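Local structure of DUF1780 domain-containing protein (Pseudomonas aeruginosa, 1Y0K) at residues V69-D74 with L142-L147. The protein is of unknown function but belongs to a family of putative endonucleases related to the PD-(D/E)XK nucleases. Numbering follows the deposited sequence.
Sequences VFFVLD and LAFVNL
D74 OD1 takes two hydrogen bonds, one from K148 N and one from a water that also donates to N146 O, 2.7 Å from the water oxygen; D74 OD2 takes another from R149 N. CG of D74 sits between its backbone N and carbonyl carbon (chi1 64°), bringing D74 OD2 to 3.4 Å from L147 CB. This water takes over where the direct ladder between these parallel strands runs out. Further in, F144 N bonds to F70 O at 2.8 Å, then V72 N to F144 O at 2.9 Å, almost straight at 177°; F70 N to L142 O and N146 N to V72 O complete the set. On one face of the sheet, the F70 ring folds over A143, whose CB lies 3.8 Å from the ring centroid, a CH-pi contact; helix 119-132 packs on this ring. On the other, F71 CD2 rests 3.8 Å from F144 CB, under helices 3-23 and 26-40, and W32 meets the F144 ring edge-to-face. This central parallel pair in a helix-flanked mixed sheet is consistent with a PD-(D/E)XK alpha/beta core. Backbone bonds thus hold the strands in register between largely apolar faces, while the D74 carboxylate ties 69-74 to the chain following 142-147.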
# COMPACT_ATOMS: atom_id res chain seq x y z
N VAL A 69 5.72 -6.13 0.99
CA VAL A 69 4.87 -5.56 -0.06
C VAL A 69 3.87 -6.58 -0.59
O VAL A 69 4.24 -7.72 -0.92
CB VAL A 69 5.74 -5.01 -1.22
CG1 VAL A 69 4.88 -4.53 -2.39
CG2 VAL A 69 6.64 -3.88 -0.69
N PHE A 70 2.60 -6.20 -0.65
CA PHE A 70 1.61 -7.09 -1.26
C PHE A 70 0.63 -6.32 -2.14
O PHE A 70 0.52 -5.10 -2.04
CB PHE A 70 0.90 -7.94 -0.20
CG PHE A 70 0.01 -7.17 0.74
CD1 PHE A 70 -1.38 -7.22 0.61
CD2 PHE A 70 0.57 -6.42 1.79
CE1 PHE A 70 -2.21 -6.54 1.51
CE2 PHE A 70 -0.26 -5.71 2.69
CZ PHE A 70 -1.65 -5.76 2.55
N PHE A 71 -0.04 -7.04 -3.04
CA PHE A 71 -0.90 -6.44 -4.05
C PHE A 71 -2.34 -6.80 -3.83
O PHE A 71 -2.68 -7.98 -3.59
CB PHE A 71 -0.43 -6.83 -5.45
CG PHE A 71 0.96 -6.36 -5.76
CD1 PHE A 71 2.08 -7.09 -5.33
CD2 PHE A 71 1.16 -5.17 -6.46
CE1 PHE A 71 3.38 -6.63 -5.59
CE2 PHE A 71 2.46 -4.71 -6.73
CZ PHE A 71 3.56 -5.45 -6.29
N VAL A 72 -3.19 -5.78 -3.86
CA VAL A 72 -4.64 -5.90 -3.68
C VAL A 72 -5.28 -5.46 -4.99
O VAL A 72 -5.44 -4.26 -5.24
CB VAL A 72 -5.13 -5.05 -2.49
CG1 VAL A 72 -6.65 -5.22 -2.28
CG2 VAL A 72 -4.39 -5.43 -1.20
N LEU A 73 -5.59 -6.44 -5.83
CA LEU A 73 -6.13 -6.17 -7.16
C LEU A 73 -7.51 -6.81 -7.32
O LEU A 73 -8.02 -7.44 -6.39
CB LEU A 73 -5.16 -6.69 -8.24
CG LEU A 73 -3.68 -6.32 -8.09
CD1 LEU A 73 -2.82 -7.09 -9.10
CD2 LEU A 73 -3.49 -4.83 -8.27
N ASP A 74 -8.12 -6.63 -8.48
CA ASP A 74 -9.40 -7.28 -8.77
C ASP A 74 -9.46 -7.87 -10.18
O ASP A 74 -10.51 -8.38 -10.60
CB ASP A 74 -10.59 -6.34 -8.50
CG ASP A 74 -10.62 -5.10 -9.40
OD1 ASP A 74 -9.77 -4.92 -10.29
OD2 ASP A 74 -11.54 -4.28 -9.20
N LEU A 142 3.01 -2.93 3.37
CA LEU A 142 2.72 -1.92 2.35
C LEU A 142 1.90 -2.56 1.23
O LEU A 142 2.42 -3.40 0.48
CB LEU A 142 4.01 -1.32 1.79
CG LEU A 142 3.87 -0.25 0.70
CD1 LEU A 142 3.03 0.94 1.21
CD2 LEU A 142 5.25 0.21 0.22
N ALA A 143 0.63 -2.17 1.14
CA ALA A 143 -0.27 -2.72 0.13
C ALA A 143 -0.32 -1.80 -1.07
O ALA A 143 -0.54 -0.60 -0.89
CB ALA A 143 -1.69 -2.86 0.70
N PHE A 144 -0.11 -2.34 -2.27
CA PHE A 144 -0.42 -1.59 -3.49
C PHE A 144 -1.84 -1.97 -3.91
O PHE A 144 -2.11 -3.13 -4.24
CB PHE A 144 0.57 -1.85 -4.62
CG PHE A 144 0.28 -1.05 -5.86
CD1 PHE A 144 0.76 0.26 -5.97
CD2 PHE A 144 -0.48 -1.58 -6.89
CE1 PHE A 144 0.48 1.03 -7.10
CE2 PHE A 144 -0.76 -0.80 -8.04
CZ PHE A 144 -0.28 0.50 -8.13
N VAL A 145 -2.74 -1.00 -3.81
CA VAL A 145 -4.16 -1.21 -4.01
C VAL A 145 -4.61 -0.59 -5.34
O VAL A 145 -4.49 0.63 -5.55
CB VAL A 145 -4.99 -0.64 -2.82
CG1 VAL A 145 -6.47 -1.02 -2.98
CG2 VAL A 145 -4.47 -1.17 -1.50
N ASN A 146 -5.14 -1.43 -6.23
CA ASN A 146 -5.53 -0.99 -7.56
C ASN A 146 -6.69 -1.82 -8.08
O ASN A 146 -6.52 -2.96 -8.48
CB ASN A 146 -4.34 -1.05 -8.52
CG ASN A 146 -4.67 -0.46 -9.88
OD1 ASN A 146 -5.24 0.63 -9.97
ND2 ASN A 146 -4.33 -1.18 -10.94
N LEU A 147 -7.88 -1.23 -8.06
CA LEU A 147 -9.11 -1.94 -8.41
C LEU A 147 -9.68 -1.31 -9.66
O LEU A 147 -9.90 -0.10 -9.69
CB LEU A 147 -10.13 -1.83 -7.26
CG LEU A 147 -9.66 -2.22 -5.85
CD1 LEU A 147 -10.73 -1.90 -4.81
CD2 LEU A 147 -9.27 -3.70 -5.77
O HOH W 1 -7.05 -4.53 -10.60